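Local coordinates for alpha-1,3-glucanase (Streptomyces thermodiastaticus, PDB 7C7D), which hydrolyses alpha-1,3-glucan as a thermostable glycoside hydrolase of family GH87, here represented by its catalytic unit, at residues R100-V105 with T178-A183; V532-P537 with G565-T570; G222-A227 with G245-T250; G411-T416 with P445-I450; T150-G155 with R300-P305. All coordinates share one frame; numbering follows the deposited sequence.

Interaction 1 (R100-V105 with T178-A183); sequences RVEFTV and TVTLQA
F103 and L181 meet on the buried face of an antiparallel strand pair, where methyl CD1 of L181 reaches F103 CE2 at 3.7 Å. The leucine is the bump here: while CD1 packs on the phenyl ring, L181 CB lies 3.9 Å from V101 CG1, those two side chains running side by side. At the end of the pair, V105 CG2 and V179 CG2 touch methyl to methyl at 3.6 Å. With its CG anti to the carbonyl carbon (chi1 -69°), F103 turns a ring edge to V179 O, the same oxygen that accepts the F103 N-H at 2.7 Å. On the other face T180 is the wedge: its CG2 packs 3.6 Å from R100 CB, while its OG1 sits 3.3 Å from E102 CG. Beyond it R100 and Q182 point the same way, and R100 NH1 donates to Q182 OE1 (3.0 Å) from above the carbonyl plane, the guanidinium and amide planes 48° apart. An alanine in place of Q182 would take that acceptor away and would probably set the R100 guanidinium freer to turn. Strand 68-69 flanks 100-104 and strand 123-130 flanks 178-183, while L112 and V114 of strand 109-117 and V190 and A193 of strand 188-196 press against the F103 and L181 face from a second antiparallel sheet, consistent with a beta-sandwich domain.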
# COMPACT_ATOMS: atom_id res chain seq x y z
N ARG A 100 -19.20 11.16 19.37
CA ARG A 100 -18.15 10.25 19.74
C ARG A 100 -18.36 8.93 19.03
O ARG A 100 -19.45 8.61 18.56
CB ARG A 100 -18.12 10.04 21.26
CG ARG A 100 -19.40 9.49 21.83
CD ARG A 100 -19.42 9.58 23.34
NE ARG A 100 -20.75 9.80 23.90
CZ ARG A 100 -21.28 10.99 24.16
NH1 ARG A 100 -20.59 12.10 23.91
NH2 ARG A 100 -22.49 11.08 24.67
N VAL A 101 -17.28 8.18 18.95
CA VAL A 101 -17.35 6.80 18.51
C VAL A 101 -16.65 5.96 19.56
O VAL A 101 -15.53 6.30 19.98
CB VAL A 101 -16.76 6.60 17.10
CG1 VAL A 101 -15.34 7.13 17.03
CG2 VAL A 101 -16.80 5.14 16.70
N GLU A 102 -17.33 4.94 20.05
CA GLU A 102 -16.87 4.13 21.17
C GLU A 102 -16.50 2.76 20.64
O GLU A 102 -17.37 1.99 20.22
CB GLU A 102 -17.98 4.02 22.21
CG GLU A 102 -17.60 3.23 23.44
CD GLU A 102 -18.70 3.23 24.48
OE1 GLU A 102 -19.68 4.00 24.31
OE2 GLU A 102 -18.59 2.48 25.46
N PHE A 103 -15.20 2.46 20.65
CA PHE A 103 -14.70 1.20 20.15
C PHE A 103 -14.61 0.19 21.28
O PHE A 103 -14.20 0.52 22.40
CB PHE A 103 -13.29 1.38 19.59
CG PHE A 103 -13.23 2.19 18.33
CD1 PHE A 103 -13.32 1.57 17.09
CD2 PHE A 103 -13.05 3.56 18.37
CE1 PHE A 103 -13.26 2.31 15.93
CE2 PHE A 103 -12.99 4.30 17.21
CZ PHE A 103 -13.09 3.68 15.99
N THR A 104 -14.97 -1.05 20.99
CA THR A 104 -14.65 -2.16 21.87
C THR A 104 -13.26 -2.66 21.50
O THR A 104 -13.02 -3.04 20.34
CB THR A 104 -15.69 -3.27 21.77
OG1 THR A 104 -16.95 -2.77 22.25
CG2 THR A 104 -15.27 -4.46 22.62
N VAL A 105 -12.35 -2.64 22.46
CA VAL A 105 -10.95 -3.00 22.21
C VAL A 105 -10.89 -4.47 21.79
O VAL A 105 -11.46 -5.34 22.47
CB VAL A 105 -10.12 -2.74 23.47
CG1 VAL A 105 -8.73 -3.28 23.32
CG2 VAL A 105 -10.09 -1.25 23.78
N THR A 178 -13.23 -0.22 26.53
CA THR A 178 -13.78 0.76 25.61
C THR A 178 -12.76 1.87 25.40
O THR A 178 -12.20 2.39 26.37
CB THR A 178 -15.07 1.36 26.17
OG1 THR A 178 -14.83 1.88 27.48
CG2 THR A 178 -16.16 0.30 26.23
N VAL A 179 -12.52 2.22 24.14
CA VAL A 179 -11.77 3.41 23.78
C VAL A 179 -12.72 4.29 22.97
O VAL A 179 -13.24 3.86 21.93
CB VAL A 179 -10.50 3.08 22.98
CG1 VAL A 179 -9.85 4.35 22.45
CG2 VAL A 179 -9.53 2.31 23.86
N THR A 180 -12.95 5.51 23.44
CA THR A 180 -13.88 6.43 22.81
C THR A 180 -13.12 7.62 22.26
O THR A 180 -12.27 8.20 22.94
CB THR A 180 -14.94 6.90 23.81
OG1 THR A 180 -15.67 5.76 24.30
CG2 THR A 180 -15.92 7.85 23.14
N LEU A 181 -13.42 7.96 21.01
CA LEU A 181 -12.91 9.17 20.38
C LEU A 181 -14.03 10.20 20.37
O LEU A 181 -15.14 9.90 19.92
CB LEU A 181 -12.46 8.87 18.96
CG LEU A 181 -11.51 7.68 18.79
CD1 LEU A 181 -11.11 7.52 17.33
CD2 LEU A 181 -10.29 7.84 19.68
N GLN A 182 -13.75 11.39 20.88
CA GLN A 182 -14.75 12.44 21.05
C GLN A 182 -14.29 13.69 20.33
O GLN A 182 -13.24 14.26 20.66
CB GLN A 182 -14.96 12.74 22.53
CG GLN A 182 -16.03 13.77 22.80
CD GLN A 182 -16.95 13.35 23.91
OE1 GLN A 182 -17.64 12.34 23.82
NE2 GLN A 182 -16.96 14.12 24.99
N ALA A 183 -15.07 14.13 19.35
CA ALA A 183 -14.76 15.37 18.63
C ALA A 183 -15.11 16.56 19.51
O ALA A 183 -16.07 16.51 20.26
CB ALA A 183 -15.56 15.44 17.33

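Interaction 2 (V532-P537 with G565-T570); sequences VQAEAP and GTFTVT
F567 holds its CG anti to the backbone N (chi1 -173°) and turns its ring by a chi2 of 78°, which carries the phenyl group across to A534, A536 and P537. A534 is met through its methyl, CB lying 3.6 Å from F567 CD2. The carbonyl of A536 leans on the base of the side chain: A536 O is 3.2 Å from F567 CB and equally 3.2 Å from F567 CD1, the ring carbon on that flank. P537 comes in at the ring edge, its carbonyl carbon 3.8 Å from F567 CD1. Next to it along the chain, P537 CA lies 3.3 Å from T566 O, and the glycine backbone rests against the proline, P537 CB being 3.9 Å from the carbonyl carbon of G565. The two segments touch without a hydrogen bond, so the fit rests on the ring and the groups it meets. A540, on strand 538-550, packs against F567 as well. An inward-pointing aromatic ring packed on strand and corner residues of the coil before is consistent with the core of a parallel beta-helix, here near its C-terminal end.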
# COMPACT_ATOMS: atom_id res chain seq x y z
N VAL A 532 -14.80 -13.53 -15.18
CA VAL A 532 -13.74 -13.37 -16.17
C VAL A 532 -14.16 -12.30 -17.16
O VAL A 532 -15.17 -12.45 -17.86
CB VAL A 532 -13.41 -14.68 -16.91
CG1 VAL A 532 -12.35 -14.42 -17.98
CG2 VAL A 532 -12.93 -15.74 -15.93
N GLN A 533 -13.38 -11.21 -17.23
CA GLN A 533 -13.58 -10.13 -18.18
C GLN A 533 -12.43 -10.24 -19.18
O GLN A 533 -11.31 -9.81 -18.90
CB GLN A 533 -13.57 -8.80 -17.44
CG GLN A 533 -13.79 -7.57 -18.31
CD GLN A 533 -13.77 -6.29 -17.49
OE1 GLN A 533 -14.47 -6.17 -16.48
NE2 GLN A 533 -12.97 -5.33 -17.92
N ALA A 534 -12.70 -10.85 -20.33
CA ALA A 534 -11.68 -11.17 -21.33
C ALA A 534 -11.82 -10.22 -22.51
O ALA A 534 -12.78 -10.29 -23.28
CB ALA A 534 -11.80 -12.62 -21.79
N GLU A 535 -10.83 -9.33 -22.66
CA GLU A 535 -10.86 -8.31 -23.69
C GLU A 535 -9.62 -8.29 -24.57
O GLU A 535 -9.55 -7.47 -25.49
CB GLU A 535 -11.06 -6.93 -23.06
CG GLU A 535 -12.37 -6.83 -22.32
CD GLU A 535 -12.56 -5.47 -21.72
OE1 GLU A 535 -12.07 -5.26 -20.59
OE2 GLU A 535 -13.17 -4.61 -22.38
N ALA A 536 -8.66 -9.13 -24.30
CA ALA A 536 -7.50 -9.29 -25.16
C ALA A 536 -7.63 -10.56 -25.97
O ALA A 536 -8.29 -11.51 -25.53
CB ALA A 536 -6.23 -9.41 -24.31
N PRO A 537 -7.03 -10.63 -27.15
CA PRO A 537 -6.86 -11.93 -27.81
C PRO A 537 -5.89 -12.78 -27.01
O PRO A 537 -5.13 -12.29 -26.19
CB PRO A 537 -6.28 -11.56 -29.18
CG PRO A 537 -5.55 -10.26 -28.92
CD PRO A 537 -6.35 -9.54 -27.87
N GLY A 565 -7.84 -10.98 -33.11
CA GLY A 565 -7.98 -12.40 -32.84
C GLY A 565 -8.95 -12.70 -31.72
O GLY A 565 -9.60 -11.82 -31.15
N THR A 566 -9.06 -13.99 -31.42
CA THR A 566 -9.97 -14.50 -30.40
C THR A 566 -9.22 -14.74 -29.09
O THR A 566 -7.99 -14.78 -29.05
CB THR A 566 -10.60 -15.82 -30.84
OG1 THR A 566 -9.58 -16.82 -30.97
CG2 THR A 566 -11.30 -15.66 -32.15
N PHE A 567 -10.00 -14.94 -28.03
CA PHE A 567 -9.49 -15.37 -26.73
C PHE A 567 -10.16 -16.69 -26.39
O PHE A 567 -11.39 -16.75 -26.31
CB PHE A 567 -9.80 -14.34 -25.65
CG PHE A 567 -9.15 -14.64 -24.32
CD1 PHE A 567 -7.80 -14.36 -24.13
CD2 PHE A 567 -9.86 -15.22 -23.29
CE1 PHE A 567 -7.18 -14.63 -22.92
CE2 PHE A 567 -9.25 -15.49 -22.07
CZ PHE A 567 -7.91 -15.20 -21.89
N THR A 568 -9.36 -17.74 -26.21
CA THR A 568 -9.87 -19.07 -25.92
C THR A 568 -9.77 -19.35 -24.42
O THR A 568 -8.67 -19.46 -23.87
CB THR A 568 -9.12 -20.13 -26.73
OG1 THR A 568 -9.28 -19.88 -28.13
CG2 THR A 568 -9.66 -21.53 -26.42
N VAL A 569 -10.93 -19.48 -23.78
CA VAL A 569 -11.03 -19.86 -22.38
C VAL A 569 -11.13 -21.38 -22.33
O VAL A 569 -12.12 -21.96 -22.78
CB VAL A 569 -12.28 -19.23 -21.74
CG1 VAL A 569 -12.45 -19.70 -20.30
CG2 VAL A 569 -12.22 -17.71 -21.83
N THR A 570 -10.10 -22.04 -21.80
CA THR A 570 -10.16 -23.49 -21.62
C THR A 570 -10.66 -23.80 -20.21
O THR A 570 -10.10 -23.33 -19.22
CB THR A 570 -8.81 -24.17 -21.88
OG1 THR A 570 -8.53 -24.12 -23.28
CG2 THR A 570 -8.85 -25.63 -21.43

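Interaction 3 (G222-A227 with G245-T250); sequences GDSTQA and GDYRIT
An Asx turn at D223, just ahead of helix 225-234, reaches across to T250 and pins the start of the helix to the chain following strand 245-248. D223 keeps its CG anti to the backbone N (chi1 -171°), which lays the carboxylate beside T250. OD2 accepts from T250 OG1 at 2.7 Å, on the syn side, while T250 N donates to D223 OD1 at 3.2 Å in a nearly straight bond (169°) that arrives from above the carboxylate plane. D223 OD1 also takes T225 N, at 3.1 Å, which closes the Asx turn, and T225 OG1 at 2.7 Å. Three donors therefore grip one oxygen, and together with the nearby helix start they would tend to favour the ionised carboxylate. Strand 245-248 pairs with 269-272 at the N-terminal end of the beta-helix, and a helix packed there is consistent with the cap found in pectate lyase-like folds. The backbone adds a bond of its own, S224 N to R248 O at 2.7 Å. In one of its two conformers R248 lays a guanidinium face over D223 CA, a packing that is less certain, and its NH2 is bonded to Q221 O. A water joins G222 O, S224 OG and R248 N, lying 2.9 Å from R248 N, and S224 OG accepts in addition from D217 N. I249 CD1, in one of two conformers, packs 3.6 Å from S224 CB.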
# COMPACT_ATOMS: atom_id res chain seq x y z
N GLY A 222 17.29 21.84 16.45
CA GLY A 222 18.37 21.97 15.50
C GLY A 222 18.39 20.85 14.47
O GLY A 222 17.81 19.78 14.66
N ASP A 223 19.07 21.11 13.36
CA ASP A 223 19.22 20.11 12.31
C ASP A 223 20.23 19.05 12.76
O ASP A 223 21.36 19.38 13.14
CB ASP A 223 19.71 20.80 11.03
CG ASP A 223 19.70 19.88 9.80
OD1 ASP A 223 19.25 18.72 9.88
OD2 ASP A 223 20.16 20.34 8.72
N SER A 224 19.81 17.79 12.72
CA SER A 224 20.64 16.68 13.16
C SER A 224 21.35 15.96 12.00
O SER A 224 21.98 14.92 12.24
CB SER A 224 19.80 15.67 13.94
OG SER A 224 19.49 16.16 15.23
N THR A 225 21.25 16.48 10.77
CA THR A 225 21.81 15.77 9.62
C THR A 225 23.30 15.51 9.81
O THR A 225 23.77 14.38 9.62
CB THR A 225 21.56 16.55 8.33
OG1 THR A 225 20.16 16.80 8.17
CG2 THR A 225 22.06 15.75 7.12
N GLN A 226 24.05 16.54 10.19
CA GLN A 226 25.50 16.38 10.30
C GLN A 226 25.86 15.39 11.40
O GLN A 226 26.79 14.59 11.24
CB GLN A 226 26.16 17.73 10.55
CG GLN A 226 27.68 17.67 10.49
CD GLN A 226 28.19 17.16 9.16
OE1 GLN A 226 27.63 17.47 8.10
NE2 GLN A 226 29.26 16.37 9.20
N ALA A 227 25.13 15.42 12.52
CA ALA A 227 25.39 14.47 13.59
C ALA A 227 25.16 13.03 13.13
O ALA A 227 25.95 12.14 13.44
CB ALA A 227 24.51 14.78 14.80
N GLY A 245 13.42 10.33 21.01
CA GLY A 245 13.43 11.76 20.77
C GLY A 245 12.88 12.07 19.40
O GLY A 245 12.41 11.20 18.68
N ASP A 246 12.94 13.36 19.07
CA ASP A 246 12.53 13.87 17.77
C ASP A 246 13.73 14.55 17.13
O ASP A 246 14.36 15.40 17.76
CB ASP A 246 11.39 14.88 17.92
CG ASP A 246 10.09 14.23 18.35
OD1 ASP A 246 9.36 13.70 17.48
OD2 ASP A 246 9.79 14.25 19.56
N TYR A 247 14.06 14.17 15.90
CA TYR A 247 15.27 14.63 15.24
C TYR A 247 14.91 15.21 13.89
O TYR A 247 14.40 14.50 13.03
CB TYR A 247 16.24 13.47 15.03
CG TYR A 247 16.62 12.77 16.30
CD1 TYR A 247 15.84 11.74 16.81
CD2 TYR A 247 17.76 13.14 17.00
CE1 TYR A 247 16.18 11.10 17.99
CE2 TYR A 247 18.11 12.51 18.17
CZ TYR A 247 17.32 11.49 18.66
OH TYR A 247 17.68 10.86 19.83
N ARG A 248 15.21 16.48 13.69
CA ARG A 248 15.04 17.10 12.38
C ARG A 248 16.23 16.74 11.51
O ARG A 248 17.38 16.96 11.89
CB ARG A 248 14.94 18.62 12.54
CG ARG A 248 14.80 19.38 11.23
CD ARG A 248 14.14 20.73 11.44
NE ARG A 248 15.01 21.67 12.14
CZ ARG A 248 15.94 22.42 11.55
NH1 ARG A 248 16.12 22.35 10.24
NH2 ARG A 248 16.68 23.24 12.28
N ILE A 249 15.95 16.16 10.34
CA ILE A 249 16.98 15.81 9.36
C ILE A 249 16.57 16.46 8.03
O ILE A 249 15.74 15.91 7.31
CB ILE A 249 17.15 14.29 9.20
CG1 ILE A 249 17.49 13.65 10.54
CG2 ILE A 249 18.20 13.97 8.14
CD1 ILE A 249 18.94 13.81 10.94
N THR A 250 17.14 17.62 7.72
CA THR A 250 16.86 18.21 6.41
C THR A 250 17.32 17.28 5.31
O THR A 250 16.63 17.11 4.30
CB THR A 250 17.53 19.58 6.27
OG1 THR A 250 18.94 19.46 6.50
CG2 THR A 250 16.94 20.56 7.25
O HOH W 1 17.13 17.48 15.64

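Interaction 4 (G411-T416 with P445-I450); sequences GGTDIT and PLAGTI
D414 and T449 are joined where both segments turn a corner, at D414 and G448: T449 N donates to D414 OD1 at 2.9 Å, meeting the oxygen almost head-on. Two backbone bonds precede it, A447 N to G412 O at 2.8 Å and D414 N to A447 O at 3.1 Å; a weak one, I415 N to T449 O, follows. D414 has left-handed backbone angles (phi 57°, psi 60°), and its side chain accepts the T449 N-H across the bend. G448 suits this spot, since a CB there would clash with D414 OD1. A water sits at 2.8 Å from D414 OD1 and also bonds T449 OG1; a second links T413 OG1 with P445 O. Toward the interior, methyl CD2 of L446 lies 3.5 Å from G411 O, and I450 CD1 touches I415 CB at 4.1 Å. Further out, N436 OD1 accepts the L446 N-H, and I434 packs against both L446 and I450. The corners lead into strands 415-423 and 449-458, parallel neighbours in successive coils of the beta-helix, with strand 407-410 running into the first corner and I434 coming from strand 432-435, which pairs with it.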
# COMPACT_ATOMS: atom_id res chain seq x y z
N GLY A 411 6.52 -5.55 -16.04
CA GLY A 411 7.68 -6.24 -16.55
C GLY A 411 8.41 -7.02 -15.47
O GLY A 411 7.89 -7.26 -14.38
N GLY A 412 9.64 -7.42 -15.79
CA GLY A 412 10.47 -8.15 -14.85
C GLY A 412 10.44 -9.65 -15.08
O GLY A 412 9.65 -10.19 -15.86
N THR A 413 11.33 -10.34 -14.36
CA THR A 413 11.63 -11.74 -14.61
C THR A 413 11.51 -12.54 -13.33
O THR A 413 12.13 -12.20 -12.32
CB THR A 413 13.05 -11.88 -15.16
OG1 THR A 413 13.14 -11.16 -16.39
CG2 THR A 413 13.40 -13.35 -15.41
N ASP A 414 10.72 -13.62 -13.36
CA ASP A 414 10.65 -14.55 -12.24
C ASP A 414 10.24 -13.83 -10.95
O ASP A 414 10.96 -13.82 -9.95
CB ASP A 414 11.96 -15.33 -12.07
CG ASP A 414 12.21 -16.32 -13.19
OD1 ASP A 414 11.23 -16.74 -13.86
OD2 ASP A 414 13.37 -16.68 -13.42
N ILE A 415 9.06 -13.23 -11.00
CA ILE A 415 8.53 -12.41 -9.92
C ILE A 415 7.46 -13.20 -9.18
O ILE A 415 6.66 -13.92 -9.80
CB ILE A 415 7.92 -11.11 -10.51
CG1 ILE A 415 8.96 -10.32 -11.30
CG2 ILE A 415 7.28 -10.27 -9.42
CD1 ILE A 415 10.19 -9.98 -10.53
N THR A 416 7.41 -13.04 -7.86
CA THR A 416 6.40 -13.68 -7.02
C THR A 416 5.59 -12.64 -6.27
O THR A 416 6.15 -11.73 -5.64
CB THR A 416 7.07 -14.65 -6.05
OG1 THR A 416 7.71 -15.69 -6.80
CG2 THR A 416 6.04 -15.29 -5.12
N PRO A 445 10.02 -6.35 -20.58
CA PRO A 445 8.71 -6.97 -20.38
C PRO A 445 8.79 -8.24 -19.54
O PRO A 445 9.86 -8.80 -19.30
CB PRO A 445 8.24 -7.29 -21.80
CG PRO A 445 9.03 -6.39 -22.68
CD PRO A 445 10.36 -6.22 -22.01
N LEU A 446 7.61 -8.69 -19.10
CA LEU A 446 7.51 -9.88 -18.27
C LEU A 446 8.22 -11.06 -18.92
O LEU A 446 8.09 -11.31 -20.12
CB LEU A 446 6.03 -10.24 -18.08
CG LEU A 446 5.17 -9.17 -17.39
CD1 LEU A 446 3.70 -9.41 -17.70
CD2 LEU A 446 5.41 -9.15 -15.89
N ALA A 447 8.99 -11.79 -18.11
CA ALA A 447 9.75 -12.94 -18.60
C ALA A 447 9.81 -14.01 -17.52
O ALA A 447 9.69 -13.74 -16.32
CB ALA A 447 11.17 -12.55 -19.03
N GLY A 448 10.04 -15.24 -17.97
CA GLY A 448 10.16 -16.35 -17.04
C GLY A 448 8.80 -16.75 -16.52
O GLY A 448 7.86 -16.95 -17.30
N THR A 449 8.67 -16.86 -15.20
CA THR A 449 7.43 -17.25 -14.55
C THR A 449 7.02 -16.15 -13.58
O THR A 449 7.83 -15.70 -12.77
CB THR A 449 7.63 -18.56 -13.79
OG1 THR A 449 8.06 -19.57 -14.69
CG2 THR A 449 6.33 -19.01 -13.13
N ILE A 450 5.77 -15.73 -13.68
CA ILE A 450 5.18 -14.81 -12.72
C ILE A 450 4.24 -15.63 -11.85
O ILE A 450 3.24 -16.16 -12.35
CB ILE A 450 4.43 -13.66 -13.40
CG1 ILE A 450 5.26 -13.05 -14.54
CG2 ILE A 450 4.04 -12.62 -12.37
CD1 ILE A 450 6.59 -12.44 -14.11
O HOH W 2 12.17 -8.91 -17.74
O HOH W 3 10.94 -19.24 -14.99

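Interaction 5 (T150-G155 with R300-P305); sequences TGWIPG and RVDSSP
The backbone forms a type I beta turn in each segment, T150-I153 and V301-S304, and W152 of the first presses against D302 of the second and against R300, the residue just ahead of it. R300 runs out straight, its CG anti to the backbone N (chi1 -177°) and the chain extended as far as NE, so that its methylene groups pass along the benzo end of the indole. R300 CD lies 3.6 Å from W152 CZ2, R300 CB sits at the ring edge in its plane, and the carbonyl oxygen R300 O is 3.1 Å from W152 CH2. The indole and guanidinium planes stand 88° apart, so the two groups are not stacked. T150 CG2 adds a methyl 3.9 Å from R300 CD, and I153 CD1 comes over one face of the guanidinium, 3.6 Å from NH1. T150 and I153 also back one face of the indole, which probably limits how far it can turn. The charged end is bound on two sides: R300 NE donates to D302 OD1 at 2.9 Å, in the guanidinium plane and on the syn lone pair, while NH1 makes a salt bridge to D376. D302 also holds its OD2 3.0 Å from W152 NE1, its carboxylate steeply inclined to the ring. Replacing R300 by an alanine would probably leave D302 and D376 without their shared positive partner and open a gap beside W152. The contact joins the loop between strands 133-142 and 163-169 of the N-terminal domain to the loop between strands 292-294 and 309-311 of the beta-helix.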
# COMPACT_ATOMS: atom_id res chain seq x y z
N THR A 150 -3.45 15.78 -8.67
CA THR A 150 -2.46 15.32 -9.65
C THR A 150 -3.07 15.48 -11.04
O THR A 150 -3.44 14.50 -11.70
CB THR A 150 -2.03 13.88 -9.38
OG1 THR A 150 -3.16 13.01 -9.44
CG2 THR A 150 -1.36 13.74 -8.01
N GLY A 151 -3.19 16.73 -11.50
CA GLY A 151 -3.84 17.02 -12.76
C GLY A 151 -3.15 16.43 -13.97
O GLY A 151 -3.78 16.30 -15.03
N TRP A 152 -1.87 16.08 -13.85
CA TRP A 152 -1.13 15.49 -14.96
C TRP A 152 -1.41 14.00 -15.13
O TRP A 152 -0.96 13.42 -16.12
CB TRP A 152 0.37 15.69 -14.76
CG TRP A 152 0.92 14.85 -13.65
CD1 TRP A 152 1.42 13.58 -13.75
CD2 TRP A 152 1.01 15.20 -12.27
NE1 TRP A 152 1.82 13.13 -12.52
CE2 TRP A 152 1.57 14.10 -11.59
CE3 TRP A 152 0.66 16.34 -11.53
CZ2 TRP A 152 1.81 14.11 -10.22
CZ3 TRP A 152 0.90 16.35 -10.17
CH2 TRP A 152 1.46 15.24 -9.53
N ILE A 153 -2.12 13.38 -14.19
CA ILE A 153 -2.51 11.97 -14.31
C ILE A 153 -3.90 11.93 -14.91
O ILE A 153 -4.88 12.32 -14.24
CB ILE A 153 -2.48 11.28 -12.94
CG1 ILE A 153 -1.07 11.34 -12.35
CG2 ILE A 153 -2.94 9.83 -13.07
CD1 ILE A 153 -0.91 10.55 -11.07
N PRO A 154 -4.06 11.49 -16.16
CA PRO A 154 -5.37 11.54 -16.81
C PRO A 154 -6.40 10.72 -16.05
O PRO A 154 -6.18 9.56 -15.71
CB PRO A 154 -5.10 10.94 -18.20
CG PRO A 154 -3.65 11.17 -18.44
CD PRO A 154 -2.99 11.09 -17.09
N GLY A 155 -7.54 11.35 -15.78
CA GLY A 155 -8.63 10.70 -15.09
C GLY A 155 -8.60 10.82 -13.59
O GLY A 155 -9.60 10.52 -12.94
N ARG A 300 2.39 15.97 -4.47
CA ARG A 300 3.15 15.03 -5.28
C ARG A 300 3.91 15.81 -6.34
O ARG A 300 3.30 16.31 -7.30
CB ARG A 300 2.23 13.99 -5.90
CG ARG A 300 2.99 12.95 -6.69
CD ARG A 300 2.04 11.97 -7.28
NE ARG A 300 2.74 11.03 -8.14
CZ ARG A 300 2.22 9.89 -8.55
NH1 ARG A 300 0.99 9.55 -8.18
NH2 ARG A 300 2.92 9.08 -9.33
N VAL A 301 5.21 15.94 -6.16
CA VAL A 301 6.11 16.58 -7.12
C VAL A 301 6.97 15.47 -7.70
O VAL A 301 7.92 15.00 -7.06
CB VAL A 301 6.97 17.67 -6.46
CG1 VAL A 301 7.81 18.40 -7.51
CG2 VAL A 301 6.09 18.67 -5.71
N ASP A 302 6.64 15.03 -8.91
CA ASP A 302 7.26 13.81 -9.44
C ASP A 302 8.76 13.97 -9.60
O ASP A 302 9.50 12.99 -9.41
CB ASP A 302 6.58 13.38 -10.74
CG ASP A 302 5.32 12.58 -10.50
OD1 ASP A 302 5.14 12.08 -9.36
OD2 ASP A 302 4.51 12.43 -11.44
N SER A 303 9.24 15.18 -9.88
CA SER A 303 10.66 15.43 -10.11
C SER A 303 11.45 15.63 -8.82
O SER A 303 12.67 15.79 -8.89
CB SER A 303 10.84 16.65 -11.01
OG SER A 303 10.26 17.81 -10.43
N SER A 304 10.80 15.63 -7.65
CA SER A 304 11.49 15.88 -6.40
C SER A 304 11.61 14.60 -5.58
O SER A 304 10.60 13.91 -5.38
CB SER A 304 10.74 16.94 -5.58
OG SER A 304 11.57 17.44 -4.55
N PRO A 305 12.80 14.25 -5.09
CA PRO A 305 13.00 12.99 -4.35
C PRO A 305 12.57 13.12 -2.89
O PRO A 305 13.37 12.93 -1.97
CB PRO A 305 14.51 12.77 -4.49
CG PRO A 305 15.07 14.17 -4.49
CD PRO A 305 14.07 14.97 -5.29

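Interaction 5 is the one contact of the five that bridges the two domains. Interaction 1 lies wholly in the N-terminal beta domain, centred about 37 Å from interaction 5; there the F103 side chain is about 8 Å from the calcium ion, whose site includes E63, E65, S88, Q91 and D191. Interactions 3, 4 and 2 follow one another along the beta-helix: 3 at its N-terminal end, then 4, with 2 nearest the C-terminus, the centres of 2 and 3 being about 56 Å apart and those of 2 and 4 about 21 Å. Interaction 3 sits inside the chain loop that interaction 5 closes, their nearest atoms about 8 Å apart. No pair of contacts touches directly.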